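Local atomic coordinates of uncharacterized protein (Legionella longbeachae NSW150, PDB entry 4JZA), a protein that probably removes the 3-phosphate from phosphatidylinositol 3-phosphate, as a Legionella phosphoinositide phosphatase likely to act on host lipids. Residues A[195-200]-A[281-286]; A[306-311]-A[385-390]. One frame throughout, in Å; residues are numbered along the deposited sequence.

Contact 1: residues A[195-200]-A[281-286]; sequences DLEEYQ and LTQFKK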
loop_
_atom_site.group_PDB
_atom_site.type_symbol
_atom_site.label_atom_id
_atom_site.label_comp_id
_atom_site.label_asym_id
_atom_site.label_seq_id
_atom_site.Cartn_x
_atom_site.Cartn_y
_atom_site.Cartn_z
ATOM N N ASP A 195 21.478 -9.531 -2.637
ATOM C CA ASP A 195 22.413 -9.203 -3.720
ATOM C C ASP A 195 22.595 -10.305 -4.790
ATOM O O ASP A 195 23.176 -10.044 -5.812
ATOM C CB ASP A 195 23.749 -8.788 -3.133
ATOM C CG ASP A 195 23.649 -7.508 -2.267
ATOM O OD1 ASP A 195 22.605 -6.801 -2.287
ATOM O OD2 ASP A 195 24.631 -7.211 -1.563
ATOM N N LEU A 196 22.050 -11.499 -4.604
ATOM C CA LEU A 196 22.263 -12.571 -5.563
ATOM C C LEU A 196 21.576 -12.377 -6.887
ATOM O O LEU A 196 20.529 -11.747 -6.956
ATOM C CB LEU A 196 21.790 -13.910 -4.973
ATOM C CG LEU A 196 22.447 -14.372 -3.662
ATOM C CD1 LEU A 196 21.943 -15.753 -3.283
ATOM C CD2 LEU A 196 23.954 -14.412 -3.814
ATOM N N GLU A 197 22.154 -12.972 -7.929
ATOM C CA GLU A 197 21.471 -13.129 -9.206
ATOM C C GLU A 197 20.390 -14.215 -9.159
ATOM O O GLU A 197 20.422 -15.104 -8.317
ATOM C CB GLU A 197 22.478 -13.477 -10.286
ATOM C CG GLU A 197 23.416 -12.343 -10.674
ATOM C CD GLU A 197 24.287 -12.698 -11.872
ATOM O OE1 GLU A 197 23.745 -13.131 -12.929
ATOM O OE2 GLU A 197 25.524 -12.568 -11.756
ATOM N N GLU A 198 19.453 -14.180 -10.093
ATOM C CA GLU A 198 18.278 -15.035 -9.977
ATOM C C GLU A 198 18.675 -16.490 -9.804
ATOM O O GLU A 198 18.099 -17.162 -8.966
ATOM C CB GLU A 198 17.270 -14.857 -11.152
ATOM C CG GLU A 198 15.923 -15.590 -10.954
ATOM C CD GLU A 198 14.895 -15.439 -12.116
ATOM O OE1 GLU A 198 13.950 -16.291 -12.225
ATOM O OE2 GLU A 198 15.012 -14.483 -12.920
ATOM N N TYR A 199 19.627 -17.001 -10.582
ATOM C CA TYR A 199 19.929 -18.463 -10.515
ATOM C C TYR A 199 20.540 -18.843 -9.163
ATOM O O TYR A 199 20.348 -19.945 -8.643
ATOM C CB TYR A 199 20.806 -18.951 -11.696
ATOM C CG TYR A 199 22.229 -18.509 -11.605
ATOM C CD1 TYR A 199 22.569 -17.217 -11.903
ATOM C CD2 TYR A 199 23.254 -19.387 -11.194
ATOM C CE1 TYR A 199 23.883 -16.772 -11.811
ATOM C CE2 TYR A 199 24.574 -18.952 -11.114
ATOM C CZ TYR A 199 24.883 -17.626 -11.436
ATOM O OH TYR A 199 26.150 -17.070 -11.381
ATOM N N GLN A 200 21.260 -17.910 -8.581
ATOM C CA GLN A 200 21.929 -18.192 -7.331
ATOM C C GLN A 200 20.897 -18.161 -6.228
ATOM O O GLN A 200 20.946 -18.975 -5.320
ATOM C CB GLN A 200 23.053 -17.181 -7.064
ATOM C CG GLN A 200 24.187 -17.179 -8.095
ATOM C CD GLN A 200 25.211 -16.078 -7.821
ATOM O OE1 GLN A 200 26.042 -16.205 -6.955
ATOM N NE2 GLN A 200 25.124 -15.000 -8.537
ATOM N N LEU A 281 28.116 -20.685 -14.442
ATOM C CA LEU A 281 28.517 -21.779 -13.584
ATOM C C LEU A 281 29.897 -21.531 -12.961
ATOM O O LEU A 281 30.029 -21.635 -11.743
ATOM C CB LEU A 281 28.474 -23.121 -14.344
ATOM C CG LEU A 281 27.080 -23.611 -14.707
ATOM C CD1 LEU A 281 27.184 -24.927 -15.467
ATOM C CD2 LEU A 281 26.226 -23.792 -13.456
ATOM N N THR A 282 30.919 -21.219 -13.768
ATOM C CA THR A 282 32.279 -21.115 -13.201
ATOM C C THR A 282 32.409 -19.820 -12.381
ATOM O O THR A 282 33.262 -19.689 -11.519
ATOM C CB THR A 282 33.439 -21.337 -14.237
ATOM O OG1 THR A 282 33.297 -20.431 -15.336
ATOM C CG2 THR A 282 33.515 -22.876 -14.735
ATOM N N GLN A 283 31.493 -18.903 -12.617
ATOM C CA GLN A 283 31.369 -17.693 -11.816
ATOM C C GLN A 283 30.695 -17.901 -10.442
ATOM O O GLN A 283 30.961 -17.153 -9.502
ATOM C CB GLN A 283 30.560 -16.727 -12.645
ATOM C CG GLN A 283 30.246 -15.388 -12.027
ATOM C CD GLN A 283 29.230 -14.677 -12.887
ATOM O OE1 GLN A 283 28.045 -14.586 -12.524
ATOM N NE2 GLN A 283 29.659 -14.274 -14.097
ATOM N N PHE A 284 29.829 -18.912 -10.329
ATOM C CA PHE A 284 29.230 -19.304 -9.043
ATOM C C PHE A 284 30.234 -20.095 -8.182
ATOM O O PHE A 284 30.372 -19.807 -6.988
ATOM C CB PHE A 284 27.908 -20.090 -9.247
ATOM C CG PHE A 284 27.075 -20.254 -7.986
ATOM C CD1 PHE A 284 26.942 -19.214 -7.056
ATOM C CD2 PHE A 284 26.393 -21.435 -7.747
ATOM C CE1 PHE A 284 26.183 -19.356 -5.908
ATOM C CE2 PHE A 284 25.620 -21.581 -6.597
ATOM C CZ PHE A 284 25.518 -20.542 -5.673
ATOM N N LYS A 285 30.956 -21.048 -8.796
ATOM C CA LYS A 285 32.088 -21.776 -8.148
ATOM C C LYS A 285 33.019 -20.790 -7.481
ATOM O O LYS A 285 33.407 -20.973 -6.328
ATOM C CB LYS A 285 32.891 -22.616 -9.175
ATOM C CG LYS A 285 33.980 -23.543 -8.613
ATOM C CD LYS A 285 35.145 -23.677 -9.603
ATOM C CE LYS A 285 36.054 -24.911 -9.414
ATOM N NZ LYS A 285 35.358 -26.158 -8.985
ATOM N N LYS A 286 33.353 -19.737 -8.224
ATOM C CA LYS A 286 34.236 -18.695 -7.748
ATOM C C LYS A 286 33.575 -17.894 -6.634
ATOM O O LYS A 286 34.226 -17.547 -5.660
ATOM C CB LYS A 286 34.641 -17.778 -8.900
ATOM C CG LYS A 286 36.072 -17.268 -8.838
ATOM C CD LYS A 286 36.191 -15.870 -8.221
ATOM C CE LYS A 286 35.686 -14.763 -9.147
ATOM N NZ LYS A 286 36.551 -14.564 -10.345
#
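Tyr199 turns the edge of its ring toward the face of Phe284, a T-shaped pair with centroids 5.9 Å apart and planes at 75°. At that tyrosine edge, near the ring plane, sits the Phe284 methylene, whose CB is 4.0 Å from Tyr199 CE2. One face of the tyrosine is covered by its own neighbour, Gln200, whose CG stands 3.4 Å above the ring plane toward the rim, while Glu197 OE1 lies in plane at the edge. The tyrosine CG sits between backbone N and carbonyl carbon (chi1 73°), which swings the phenol across to the helix of 281-286.

Gln200 and Phe284 run past each other in opposite directions. CB, CG and the amide of the glutamine all lie along the CD1-CE1 side of the phenyl, with Gln200 CG 3.6 Å from Phe284 CD1 and the amide and ring planes 72° apart. Phe221 and Tyr203 add further edge-to-face partners, placing Phe284 within an aromatic cluster. Farther out, the long, extended Gln283 brings its amide up to the Tyr199 hydroxyl and the carboxylate of Glu197, the residue at the N-cap position of helix 198-206.

The residue types suit this passage from the buried side to the exposed margin. Phenylalanine fills the interior with a wholly apolar ring; tyrosine offers carbon to it and carries its hydroxyl out toward polar neighbours; glutamine gives methylenes for packing and keeps a polar end. The contact thus joins helices 198-206 and 274-288 in the helical region of the phosphoinositide phosphatase insertion domain, to which 195-200 belongs. Ring and methylene contacts hold the buried Tyr199, Gln200 and Phe284 together; Glu197, Gln283 and the Tyr199 hydroxyl gather at the more exposed side, whereas the Gln200 amide packs against the phenyl ring.

Contact 2: residues A[306-311]-A[385-390]; sequences LPQWYW and NWPKAV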
loop_
_atom_site.group_PDB
_atom_site.type_symbol
_atom_site.label_atom_id
_atom_site.label_comp_id
_atom_site.label_asym_id
_atom_site.label_seq_id
_atom_site.Cartn_x
_atom_site.Cartn_y
_atom_site.Cartn_z
ATOM N N LEU A 306 12.551 -21.745 4.947
ATOM C CA LEU A 306 11.438 -20.860 4.756
ATOM C C LEU A 306 11.251 -20.605 3.270
ATOM O O LEU A 306 12.142 -20.733 2.485
ATOM C CB LEU A 306 11.687 -19.564 5.483
ATOM C CG LEU A 306 11.643 -19.765 6.979
ATOM C CD1 LEU A 306 12.099 -18.493 7.707
ATOM C CD2 LEU A 306 10.246 -20.191 7.396
ATOM N N PRO A 307 10.054 -20.249 2.883
ATOM C CA PRO A 307 9.746 -20.074 1.473
ATOM C C PRO A 307 10.326 -18.829 0.832
ATOM O O PRO A 307 10.484 -17.800 1.477
ATOM C CB PRO A 307 8.243 -19.982 1.478
ATOM C CG PRO A 307 7.927 -19.405 2.824
ATOM C CD PRO A 307 8.901 -19.985 3.766
ATOM N N GLN A 308 10.633 -18.951 -0.457
ATOM C CA GLN A 308 11.284 -17.897 -1.229
ATOM C C GLN A 308 10.462 -16.600 -1.272
ATOM O O GLN A 308 11.022 -15.519 -1.246
ATOM C CB GLN A 308 11.580 -18.435 -2.618
ATOM C CG GLN A 308 12.461 -17.582 -3.494
ATOM C CD GLN A 308 12.619 -18.190 -4.888
ATOM O OE1 GLN A 308 11.804 -19.014 -5.323
ATOM N NE2 GLN A 308 13.658 -17.776 -5.604
ATOM N N TRP A 309 9.136 -16.680 -1.291
ATOM C CA TRP A 309 8.350 -15.466 -1.194
ATOM C C TRP A 309 8.657 -14.663 0.061
ATOM O O TRP A 309 8.548 -13.457 0.050
ATOM C CB TRP A 309 6.855 -15.729 -1.297
ATOM C CG TRP A 309 6.211 -16.458 -0.193
ATOM C CD1 TRP A 309 5.762 -17.726 -0.231
ATOM C CD2 TRP A 309 5.867 -15.944 1.085
ATOM N NE1 TRP A 309 5.164 -18.051 0.952
ATOM C CE2 TRP A 309 5.233 -16.965 1.786
ATOM C CE3 TRP A 309 6.027 -14.705 1.711
ATOM C CZ2 TRP A 309 4.759 -16.793 3.110
ATOM C CZ3 TRP A 309 5.550 -14.534 3.035
ATOM C CH2 TRP A 309 4.922 -15.567 3.699
ATOM N N TYR A 310 9.024 -15.319 1.147
ATOM C CA TYR A 310 9.292 -14.631 2.398
ATOM C C TYR A 310 10.583 -13.865 2.256
ATOM O O TYR A 310 10.651 -12.688 2.624
ATOM C CB TYR A 310 9.382 -15.618 3.556
ATOM C CG TYR A 310 9.759 -14.992 4.827
ATOM C CD1 TYR A 310 8.870 -14.152 5.486
ATOM C CD2 TYR A 310 11.013 -15.212 5.396
ATOM C CE1 TYR A 310 9.221 -13.538 6.680
ATOM C CE2 TYR A 310 11.366 -14.596 6.597
ATOM C CZ TYR A 310 10.466 -13.755 7.240
ATOM O OH TYR A 310 10.776 -13.115 8.439
ATOM N N TRP A 311 11.601 -14.498 1.676
ATOM C CA TRP A 311 12.943 -13.877 1.637
ATOM C C TRP A 311 13.045 -12.621 0.758
ATOM O O TRP A 311 13.924 -11.808 0.946
ATOM C CB TRP A 311 14.021 -14.898 1.209
ATOM C CG TRP A 311 14.202 -16.083 2.153
ATOM C CD1 TRP A 311 14.010 -17.379 1.850
ATOM C CD2 TRP A 311 14.609 -16.049 3.531
ATOM N NE1 TRP A 311 14.258 -18.159 2.948
ATOM C CE2 TRP A 311 14.640 -17.362 3.989
ATOM C CE3 TRP A 311 14.978 -15.034 4.406
ATOM C CZ2 TRP A 311 14.993 -17.691 5.281
ATOM C CZ3 TRP A 311 15.342 -15.370 5.701
ATOM C CH2 TRP A 311 15.363 -16.674 6.117
ATOM N N ASN A 385 9.861 -7.310 -10.207
ATOM C CA ASN A 385 11.296 -7.469 -10.193
ATOM C C ASN A 385 11.784 -8.629 -9.362
ATOM O O ASN A 385 12.966 -8.808 -9.202
ATOM C CB ASN A 385 11.945 -6.187 -9.722
ATOM C CG ASN A 385 11.773 -5.064 -10.734
ATOM O OD1 ASN A 385 11.968 -5.242 -11.959
ATOM N ND2 ASN A 385 11.413 -3.914 -10.240
ATOM N N TRP A 386 10.867 -9.443 -8.874
ATOM C CA TRP A 386 11.223 -10.604 -8.100
ATOM C C TRP A 386 11.506 -11.761 -9.026
ATOM O O TRP A 386 11.196 -11.689 -10.184
ATOM C CB TRP A 386 10.068 -10.976 -7.200
ATOM C CG TRP A 386 9.854 -10.069 -6.090
ATOM C CD1 TRP A 386 10.738 -9.146 -5.578
ATOM C CD2 TRP A 386 8.701 -10.032 -5.250
ATOM N NE1 TRP A 386 10.180 -8.513 -4.468
ATOM C CE2 TRP A 386 8.938 -9.049 -4.246
ATOM C CE3 TRP A 386 7.484 -10.725 -5.257
ATOM C CZ2 TRP A 386 8.014 -8.761 -3.261
ATOM C CZ3 TRP A 386 6.560 -10.438 -4.303
ATOM C CH2 TRP A 386 6.830 -9.458 -3.298
ATOM N N PRO A 387 12.094 -12.850 -8.517
ATOM C CA PRO A 387 12.295 -14.040 -9.374
ATOM C C PRO A 387 11.023 -14.544 -10.009
ATOM O O PRO A 387 9.977 -14.463 -9.411
ATOM C CB PRO A 387 12.798 -15.103 -8.378
ATOM C CG PRO A 387 13.514 -14.296 -7.353
ATOM C CD PRO A 387 12.781 -12.989 -7.226
ATOM N N LYS A 388 11.125 -15.125 -11.195
ATOM C CA LYS A 388 9.952 -15.697 -11.839
ATOM C C LYS A 388 9.217 -16.671 -10.922
ATOM O O LYS A 388 8.010 -16.792 -10.993
ATOM C CB LYS A 388 10.326 -16.392 -13.150
ATOM C CG LYS A 388 10.619 -15.435 -14.289
ATOM C CD LYS A 388 10.391 -16.094 -15.647
ATOM C CE LYS A 388 10.383 -15.054 -16.771
ATOM N NZ LYS A 388 11.464 -14.023 -16.628
ATOM N N ALA A 389 9.942 -17.362 -10.063
ATOM C CA ALA A 389 9.321 -18.399 -9.257
ATOM C C ALA A 389 8.403 -17.845 -8.182
ATOM O O ALA A 389 7.374 -18.431 -7.921
ATOM C CB ALA A 389 10.374 -19.307 -8.623
ATOM N N VAL A 390 8.776 -16.726 -7.569
ATOM C CA VAL A 390 7.923 -16.093 -6.567
ATOM C C VAL A 390 6.717 -15.473 -7.276
ATOM O O VAL A 390 5.605 -15.427 -6.754
ATOM C CB VAL A 390 8.659 -14.983 -5.789
ATOM C CG1 VAL A 390 7.696 -14.245 -4.879
ATOM C CG2 VAL A 390 9.775 -15.527 -4.964
#
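Gln308 crosses Val390 at a slant, its extended chain lying against one methyl, with CG 3.7 Å from Val390 CG2. Because the glutamine CG is anti to the backbone N (chi1 -170°), the chain projects from the start of the short helix 308-311 onto the start of helix 388-402. There its amide spreads between two apolar neighbours: OE1 is 3.6 Å from Ala389 CB, and NE2 is 3.9 Å from Pro387 CG.

The valine is forked, and its other methyl serves Trp309, CG1 lying 4.0 Å from Trp309 CB. The indole itself leads away from this meeting point, toward Leu345 and Pro346, and its NE1 is hydrogen-bonded to Glu177.

Pro307 and Pro387 occupy the N-cap positions of the two helices. A small alanine lets the glutamine amide come close, and a branched valine can meet two residues at once. The two starts meet beside helix 198-206 of the insertion domain, whose His201 and Cys205 also touch Gln308. They are joined by van der Waals contact between a glutamine chain with its amide and the alanine, proline and valine carbons, an interaction that depends on complementary shape more than on charge.

Overall arrangement
From the N terminus, the chain first closes contact 1, where 195-200 meets 281-286 after an intervening run of 80 residues that is largely helical and contains no strand. Only then does contact 2 open: 306-311 joins 385-390 round a loop that includes strands 352-359 and 365-374 of the nine-stranded mixed sheet. The loops follow in series, neither nested nor crossed, and the centres of contact 1 and contact 2 are about 17 Å apart. Helix 198-206 links them. It begins within contact 1, its His201 touches Pro387, and Glu198 OE1 makes a probable hydrogen bond to Lys388 N, so the helical insertion region is tied to the start of helix 388-402.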